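Local coordinates for protein minor fimbrium subunit Mfa5 (Porphyromonas gingivalis ATCC 33277, PDB 6TO1) that serves as an accessory subunit of the minor fimbriae, surface pili that mediate biofilm formation and adhesion to host cells and other oral bacteria, at residues A[276-281]-A[323-328]; A[284-289]-A[317-322]. All blocks are in the same frame, centred on the assembly; numbering follows the deposited sequence.

Contact 1: residues A[276-281]-A[323-328]; sequences NYVSNN and GALVYE. With CA (calcium ion), chain F.
Where V278 meets L325, a single beta bridge ties the chain leaving helix 274-277 to the run leading into strand 326-327, within the long excursion between strands 227-234 and 357-362, neighbours in the central sheet of the von Willebrand factor A fold. The bridge shows how a helix exit can be fastened by very few bonds. L325 N donates to Y277 O at 3.0 Å, and S279 N answers with a nearly straight bond to L325 O (2.9 Å, 175° at the hydrogen). A water spans N276 O and A324 N. Y277 CD1 meets A324 CB at 3.8 Å, and the same tyrosine, like L325, packs on helix 262-272.

S279 carries the contact onward. Its CB rests 3.6 Å from L325 O; beyond it, OG lies 3.6 Å from V326 CA and accepts a hydrogen bond from Y327 N (3.1 Å). A chi1 of 60° sets OG between the backbone N and the carbonyl carbon, turned to the strand. The backbone angles of G323 call for glycine, because a CB there would press on the preceding carbonyl and lie close to Y277 O and S279 N. After S279 the chain turns to calcium: N281 O binds the ion at 2.2 Å, and N280 OD1 binds the calcium ion at a longer 2.8 Å.

Contact 2: residues A[284-289]-A[317-322]; sequences TPLTPN and TFDGVA. With CA (calcium ion), chain F.
A calcium site built from two loops holds segments 284-289 and 317-322 together, a worked example of an ion joining two segments that have no regular helix or strand. T284 grips the ion twice, through its carbonyl O and through OG1, each at 2.4 Å; chi1 of 68° swings OG1 round so that both oxygens face the metal. L286 O adds a ligand at 2.2 Å. From the other loop D319 supplies OD2 at 2.6 Å, while its second oxygen, OD1, takes a hydrogen bond from T284 OG1 (2.8 Å) on the syn lone pair. The carboxylate is thus fixed in rotation, one oxygen on calcium and the other on a calcium ligand, and the ion probably polarises the threonine hydroxyl.

L286 CD2 is a methyl packed along the carboxylate, 3.5 Å from D319 OD1. Apolar contacts follow: L286 CG approaches F318 CZ at 3.9 Å, and P288 CB is 3.7 Å from F318 CE2. The phenyl ring's other neighbours include Y327, edge to face. F318 and D319 begin a type I' turn running to V321, closed by paired backbone bonds between F318 and V321. N280 and N281 complete the site, whose mixed backbone and side-chain oxygen ligands are consistent with a structural calcium site.

The two contacts lie about 8 Å apart, centre to centre, and are nested: segments 284-289 and 317-322 of contact 2 fall inside the loop closed by 276-281 and 323-328 of contact 1. One calcium ion belongs to both, taking ligands from the end of segment 276-281 and from both segments of contact 2. Direct links reinforce it: N281 N probably bonds to D319 OD2 at 2.9 Å, and Y327 OH to N289 ND2 at 2.8 Å. All this belongs to the excursion between strands 227-234 and 357-362, where strand 326-327 pairs antiparallel with 336-338. Far from the centre of the chain, the contacts probably help hold this mostly irregular region together.

Contact 1: residues A[276-281]-A[323-328]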
ATOM      1  N   ASN A 276      -6.185   5.363  56.429  1.00 24.16           N
ATOM      2  CA  ASN A 276      -6.375   5.800  55.055  1.00 25.37           C
ATOM      3  C   ASN A 276      -6.444   4.610  54.090  1.00 26.80           C
ATOM      4  O   ASN A 276      -7.038   4.719  53.007  1.00 23.34           O
ATOM      5  CB  ASN A 276      -5.228   6.709  54.616  1.00 31.70           C
ATOM      6  CG  ASN A 276      -5.316   8.106  55.207  1.00 42.83           C
ATOM      7  OD1 ASN A 276      -6.267   8.446  55.902  1.00 39.54           O
ATOM      8  ND2 ASN A 276      -4.325   8.926  54.912  1.00 32.82           N
ATOM      9  N   TYR A 277      -5.822   3.487  54.453  1.00 22.87           N
ATOM     10  CA  TYR A 277      -5.640   2.352  53.551  1.00 18.46           C
ATOM     11  C   TYR A 277      -6.592   1.204  53.808  1.00 18.18           C
ATOM     12  O   TYR A 277      -7.051   0.574  52.856  1.00 22.78           O
ATOM     13  CB  TYR A 277      -4.221   1.817  53.685  1.00 15.78           C
ATOM     14  CG  TYR A 277      -3.234   2.599  52.888  1.00 21.33           C
ATOM     15  CD1 TYR A 277      -2.905   2.206  51.602  1.00 22.95           C
ATOM     16  CD2 TYR A 277      -2.635   3.719  53.398  1.00 18.34           C
ATOM     17  CE1 TYR A 277      -2.005   2.901  50.862  1.00 19.44           C
ATOM     18  CE2 TYR A 277      -1.701   4.440  52.644  1.00 19.06           C
ATOM     19  CZ  TYR A 277      -1.417   4.038  51.372  1.00 20.57           C
ATOM     20  OH  TYR A 277      -0.512   4.723  50.582  1.00 24.88           O
ATOM     21  N   VAL A 278      -6.870   0.876  55.068  1.00 19.24           N
ATOM     22  CA  VAL A 278      -7.434  -0.423  55.406  1.00 18.26           C
ATOM     23  C   VAL A 278      -8.931  -0.289  55.656  1.00 22.20           C
ATOM     24  O   VAL A 278      -9.356   0.470  56.535  1.00 23.41           O
ATOM     25  CB  VAL A 278      -6.734  -1.040  56.622  1.00 21.10           C
ATOM     26  CG1 VAL A 278      -7.310  -2.389  56.912  1.00 22.15           C
ATOM     27  CG2 VAL A 278      -5.245  -1.138  56.384  1.00 21.29           C
ATOM     28  N   SER A 279      -9.710  -1.073  54.908  1.00 20.22           N
ATOM     29  CA  SER A 279     -11.149  -1.219  55.071  1.00 20.05           C
ATOM     30  C   SER A 279     -11.586  -1.149  56.526  1.00 21.09           C
ATOM     31  O   SER A 279     -11.305  -2.065  57.308  1.00 20.16           O
ATOM     32  CB  SER A 279     -11.600  -2.559  54.492  1.00 21.48           C
ATOM     33  OG  SER A 279     -10.952  -3.628  55.161  1.00 17.66           O
ATOM     34  N   ASN A 280     -12.312  -0.087  56.869  1.00 24.63           N
ATOM     35  CA  ASN A 280     -12.949   0.001  58.177  1.00 25.88           C
ATOM     36  C   ASN A 280     -14.126   0.965  58.122  1.00 23.20           C
ATOM     37  O   ASN A 280     -13.998   2.059  57.569  1.00 23.67           O
ATOM     38  CB  ASN A 280     -11.977   0.480  59.228  1.00 25.37           C
ATOM     39  CG  ASN A 280     -12.658   0.663  60.588  1.00 33.66           C
ATOM     40  OD1 ASN A 280     -13.365  -0.236  61.056  1.00 31.88           O
ATOM     41  ND2 ASN A 280     -12.491   1.843  61.188  1.00 35.42           N
ATOM     42  N   ASN A 281     -15.264   0.565  58.700  1.00 29.12           N
ATOM     43  CA  ASN A 281     -16.397   1.470  58.866  1.00 27.09           C
ATOM     44  C   ASN A 281     -16.232   2.178  60.205  1.00 28.36           C
ATOM     45  O   ASN A 281     -16.397   1.536  61.245  1.00 29.71           O
ATOM     46  CB  ASN A 281     -17.716   0.716  58.830  1.00 31.29           C
ATOM     47  CG  ASN A 281     -18.920   1.651  58.783  1.00 32.23           C
ATOM     48  OD1 ASN A 281     -18.861   2.792  59.257  1.00 39.66           O
ATOM     49  ND2 ASN A 281     -20.008   1.179  58.198  1.00 42.36           N
ATOM     50  N   GLY A 323     -11.610  -0.567  50.192  1.00 18.33           N
ATOM     51  CA  GLY A 323     -10.438   0.239  50.472  1.00 17.26           C
ATOM     52  C   GLY A 323      -9.252  -0.183  49.617  1.00 17.81           C
ATOM     53  O   GLY A 323      -9.296  -1.173  48.896  1.00 20.33           O
ATOM     54  N   ALA A 324      -8.175   0.609  49.720  1.00 18.17           N
ATOM     55  CA  ALA A 324      -6.909   0.256  49.074  1.00 14.94           C
ATOM     56  C   ALA A 324      -6.422  -1.109  49.522  1.00 17.69           C
ATOM     57  O   ALA A 324      -5.791  -1.835  48.740  1.00 18.83           O
ATOM     58  CB  ALA A 324      -5.854   1.314  49.378  1.00 19.24           C
ATOM     59  N   LEU A 325      -6.726  -1.484  50.766  1.00 18.68           N
ATOM     60  CA  LEU A 325      -6.539  -2.840  51.269  1.00 18.45           C
ATOM     61  C   LEU A 325      -7.844  -3.271  51.919  1.00 17.38           C
ATOM     62  O   LEU A 325      -8.459  -2.489  52.661  1.00 19.43           O
ATOM     63  CB  LEU A 325      -5.406  -2.929  52.275  1.00 17.91           C
ATOM     64  CG  LEU A 325      -3.988  -2.749  51.727  1.00 17.46           C
ATOM     65  CD1 LEU A 325      -3.034  -2.778  52.919  1.00 22.58           C
ATOM     66  CD2 LEU A 325      -3.647  -3.774  50.679  1.00 16.98           C
ATOM     67  N   VAL A 326      -8.279  -4.500  51.639  1.00 17.12           N
ATOM     68  CA  VAL A 326      -9.495  -5.045  52.237  1.00 16.24           C
ATOM     69  C   VAL A 326      -9.116  -6.252  53.088  1.00 18.76           C
ATOM     70  O   VAL A 326      -8.700  -7.303  52.580  1.00 18.66           O
ATOM     71  CB  VAL A 326     -10.543  -5.413  51.190  1.00 17.91           C
ATOM     72  CG1 VAL A 326     -11.880  -5.819  51.899  1.00 17.62           C
ATOM     73  CG2 VAL A 326     -10.815  -4.262  50.262  1.00 18.99           C
ATOM     74  N   TYR A 327      -9.279  -6.104  54.390  1.00 20.57           N
ATOM     75  CA  TYR A 327      -8.951  -7.155  55.338  1.00 16.81           C
ATOM     76  C   TYR A 327      -9.762  -8.415  55.076  1.00 17.40           C
ATOM     77  O   TYR A 327     -10.962  -8.346  54.808  1.00 19.76           O
ATOM     78  CB  TYR A 327      -9.221  -6.606  56.747  1.00 19.18           C
ATOM     79  CG  TYR A 327      -8.954  -7.539  57.881  1.00 17.85           C
ATOM     80  CD1 TYR A 327      -7.762  -8.229  57.976  1.00 19.46           C
ATOM     81  CD2 TYR A 327      -9.908  -7.705  58.894  1.00 22.31           C
ATOM     82  CE1 TYR A 327      -7.530  -9.098  59.045  1.00 25.78           C
ATOM     83  CE2 TYR A 327      -9.683  -8.552  59.952  1.00 26.18           C
ATOM     84  CZ  TYR A 327      -8.492  -9.240  60.023  1.00 28.49           C
ATOM     85  OH  TYR A 327      -8.287 -10.075  61.090  1.00 30.92           O
ATOM     86  N   GLU A 328      -9.084  -9.566  55.126  1.00 18.64           N
ATOM     87  CA  GLU A 328      -9.681 -10.894  54.972  1.00 19.61           C
ATOM     88  C   GLU A 328      -9.637 -11.566  56.349  1.00 19.45           C
ATOM     89  O   GLU A 328      -8.604 -12.135  56.741  1.00 20.02           O
ATOM     90  CB  GLU A 328      -8.920 -11.718  53.928  1.00 22.71           C
ATOM     91  CG  GLU A 328      -9.379 -13.165  53.782  1.00 19.70           C
ATOM     92  CD  GLU A 328     -10.889 -13.316  53.709  1.00 26.65           C
ATOM     93  OE1 GLU A 328     -11.458 -13.291  52.589  1.00 23.80           O
ATOM     94  OE2 GLU A 328     -11.514 -13.450  54.783  1.00 23.43           O
TER
HETATM   95 CA    CA F1105     -15.856  -0.308  62.302  1.00 38.35          CA
HETATM   96  O   HOH W   1      -8.448   3.290  51.108  1.00 23.45           O

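Contact 2: residues A[284-289]-A[317-322]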
ATOM      1  N   THR A 284     -18.983   1.663  63.073  1.00 42.19           N
ATOM      2  CA  THR A 284     -19.246   0.398  63.744  1.00 31.41           C
ATOM      3  C   THR A 284     -18.081   0.034  64.646  1.00 30.56           C
ATOM      4  O   THR A 284     -16.929   0.371  64.351  1.00 31.93           O
ATOM      5  CB  THR A 284     -19.431  -0.736  62.730  1.00 33.61           C
ATOM      6  OG1 THR A 284     -18.165  -0.989  62.083  1.00 34.34           O
ATOM      7  CG2 THR A 284     -20.453  -0.358  61.689  1.00 36.82           C
ATOM      8  N   PRO A 285     -18.337  -0.666  65.753  1.00 30.51           N
ATOM      9  CA  PRO A 285     -17.226  -1.030  66.645  1.00 38.52           C
ATOM     10  C   PRO A 285     -16.277  -2.028  66.032  1.00 40.00           C
ATOM     11  O   PRO A 285     -15.125  -2.085  66.458  1.00 36.39           O
ATOM     12  CB  PRO A 285     -17.924  -1.625  67.876  1.00 45.55           C
ATOM     13  CG  PRO A 285     -19.329  -1.149  67.806  1.00 44.14           C
ATOM     14  CD  PRO A 285     -19.653  -0.990  66.344  1.00 34.66           C
ATOM     15  N   LEU A 286     -16.723  -2.821  65.063  1.00 31.56           N
ATOM     16  CA  LEU A 286     -15.858  -3.807  64.435  1.00 36.12           C
ATOM     17  C   LEU A 286     -14.657  -3.113  63.803  1.00 30.04           C
ATOM     18  O   LEU A 286     -14.788  -2.080  63.137  1.00 30.16           O
ATOM     19  CB  LEU A 286     -16.655  -4.592  63.402  1.00 32.63           C
ATOM     20  CG  LEU A 286     -15.918  -5.598  62.512  1.00 31.48           C
ATOM     21  CD1 LEU A 286     -15.329  -6.749  63.327  1.00 30.57           C
ATOM     22  CD2 LEU A 286     -16.859  -6.111  61.438  1.00 34.49           C
ATOM     23  N   THR A 287     -13.474  -3.649  64.057  1.00 32.51           N
ATOM     24  CA  THR A 287     -12.291  -3.078  63.441  1.00 26.70           C
ATOM     25  C   THR A 287     -11.429  -4.186  62.869  1.00 22.59           C
ATOM     26  O   THR A 287     -11.395  -5.306  63.394  1.00 27.23           O
ATOM     27  CB  THR A 287     -11.469  -2.246  64.435  1.00 43.03           C
ATOM     28  OG1 THR A 287     -11.052  -3.079  65.522  1.00 47.31           O
ATOM     29  CG2 THR A 287     -12.314  -1.096  64.967  1.00 45.24           C
ATOM     30  N   PRO A 288     -10.749  -3.911  61.766  1.00 24.46           N
ATOM     31  CA  PRO A 288      -9.828  -4.902  61.208  1.00 22.42           C
ATOM     32  C   PRO A 288      -8.570  -4.990  62.056  1.00 27.85           C
ATOM     33  O   PRO A 288      -8.261  -4.095  62.835  1.00 29.04           O
ATOM     34  CB  PRO A 288      -9.516  -4.343  59.815  1.00 22.50           C
ATOM     35  CG  PRO A 288      -9.612  -2.863  60.000  1.00 23.97           C
ATOM     36  CD  PRO A 288     -10.716  -2.632  61.027  1.00 22.30           C
ATOM     37  N   ASN A 289      -7.850  -6.096  61.909  1.00 21.43           N
ATOM     38  CA  ASN A 289      -6.437  -6.101  62.255  1.00 20.42           C
ATOM     39  C   ASN A 289      -5.664  -5.317  61.199  1.00 26.95           C
ATOM     40  O   ASN A 289      -5.978  -5.390  60.007  1.00 23.12           O
ATOM     41  CB  ASN A 289      -5.920  -7.528  62.337  1.00 20.78           C
ATOM     42  CG  ASN A 289      -6.365  -8.206  63.615  1.00 30.81           C
ATOM     43  OD1 ASN A 289      -5.867  -7.907  64.686  1.00 31.06           O
ATOM     44  ND2 ASN A 289      -7.298  -9.122  63.502  1.00 34.17           N
ATOM     45  N   THR A 317     -15.729  -6.910  50.568  1.00 19.41           N
ATOM     46  CA  THR A 317     -15.830  -5.935  51.635  1.00 19.29           C
ATOM     47  C   THR A 317     -15.397  -6.587  52.942  1.00 20.36           C
ATOM     48  O   THR A 317     -15.292  -7.812  53.063  1.00 20.07           O
ATOM     49  CB  THR A 317     -17.244  -5.346  51.778  1.00 23.23           C
ATOM     50  OG1 THR A 317     -18.185  -6.405  51.949  1.00 22.94           O
ATOM     51  CG2 THR A 317     -17.581  -4.554  50.539  1.00 26.79           C
ATOM     52  N   PHE A 318     -15.065  -5.721  53.880  1.00 19.48           N
ATOM     53  CA  PHE A 318     -14.934  -6.065  55.286  1.00 17.57           C
ATOM     54  C   PHE A 318     -15.692  -4.986  56.036  1.00 21.02           C
ATOM     55  O   PHE A 318     -15.500  -3.803  55.744  1.00 22.35           O
ATOM     56  CB  PHE A 318     -13.481  -6.072  55.754  1.00 18.03           C
ATOM     57  CG  PHE A 318     -13.359  -6.252  57.260  1.00 20.23           C
ATOM     58  CD1 PHE A 318     -13.518  -7.498  57.814  1.00 22.40           C
ATOM     59  CD2 PHE A 318     -13.137  -5.160  58.082  1.00 20.21           C
ATOM     60  CE1 PHE A 318     -13.425  -7.677  59.178  1.00 24.92           C
ATOM     61  CE2 PHE A 318     -13.040  -5.326  59.461  1.00 26.57           C
ATOM     62  CZ  PHE A 318     -13.178  -6.583  59.989  1.00 18.24           C
ATOM     63  N   ASP A 319     -16.553  -5.364  56.989  1.00 26.92           N
ATOM     64  CA  ASP A 319     -17.261  -4.350  57.803  1.00 29.38           C
ATOM     65  C   ASP A 319     -18.136  -3.462  56.918  1.00 29.98           C
ATOM     66  O   ASP A 319     -18.328  -2.270  57.187  1.00 26.14           O
ATOM     67  CB  ASP A 319     -16.245  -3.513  58.591  1.00 24.49           C
ATOM     68  CG  ASP A 319     -16.865  -2.693  59.754  1.00 45.52           C
ATOM     69  OD1 ASP A 319     -17.935  -3.047  60.268  1.00 30.16           O
ATOM     70  OD2 ASP A 319     -16.246  -1.681  60.169  1.00 37.20           O
ATOM     71  N   GLY A 320     -18.592  -4.035  55.807  1.00 24.04           N
ATOM     72  CA  GLY A 320     -19.424  -3.365  54.833  1.00 27.64           C
ATOM     73  C   GLY A 320     -18.728  -2.387  53.910  1.00 27.95           C
ATOM     74  O   GLY A 320     -19.415  -1.693  53.155  1.00 29.28           O
ATOM     75  N   VAL A 321     -17.397  -2.284  53.947  1.00 22.67           N
ATOM     76  CA  VAL A 321     -16.682  -1.305  53.133  1.00 21.32           C
ATOM     77  C   VAL A 321     -15.472  -1.982  52.489  1.00 22.20           C
ATOM     78  O   VAL A 321     -15.104  -3.104  52.833  1.00 23.00           O
ATOM     79  CB  VAL A 321     -16.226  -0.064  53.942  1.00 22.91           C
ATOM     80  CG1 VAL A 321     -17.427   0.658  54.575  1.00 26.10           C
ATOM     81  CG2 VAL A 321     -15.204  -0.443  55.006  1.00 22.48           C
ATOM     82  N   ALA A 322     -14.839  -1.263  51.567  1.00 24.53           N
ATOM     83  CA  ALA A 322     -13.639  -1.754  50.887  1.00 21.45           C
ATOM     84  C   ALA A 322     -12.526  -0.747  51.131  1.00 20.40           C
ATOM     85  O   ALA A 322     -12.506  -0.112  52.185  1.00 22.90           O
ATOM     86  CB  ALA A 322     -13.905  -1.975  49.405  1.00 21.70           C
TER
HETATM   87 CA    CA F1105     -15.856  -0.308  62.302  1.00 38.35          CA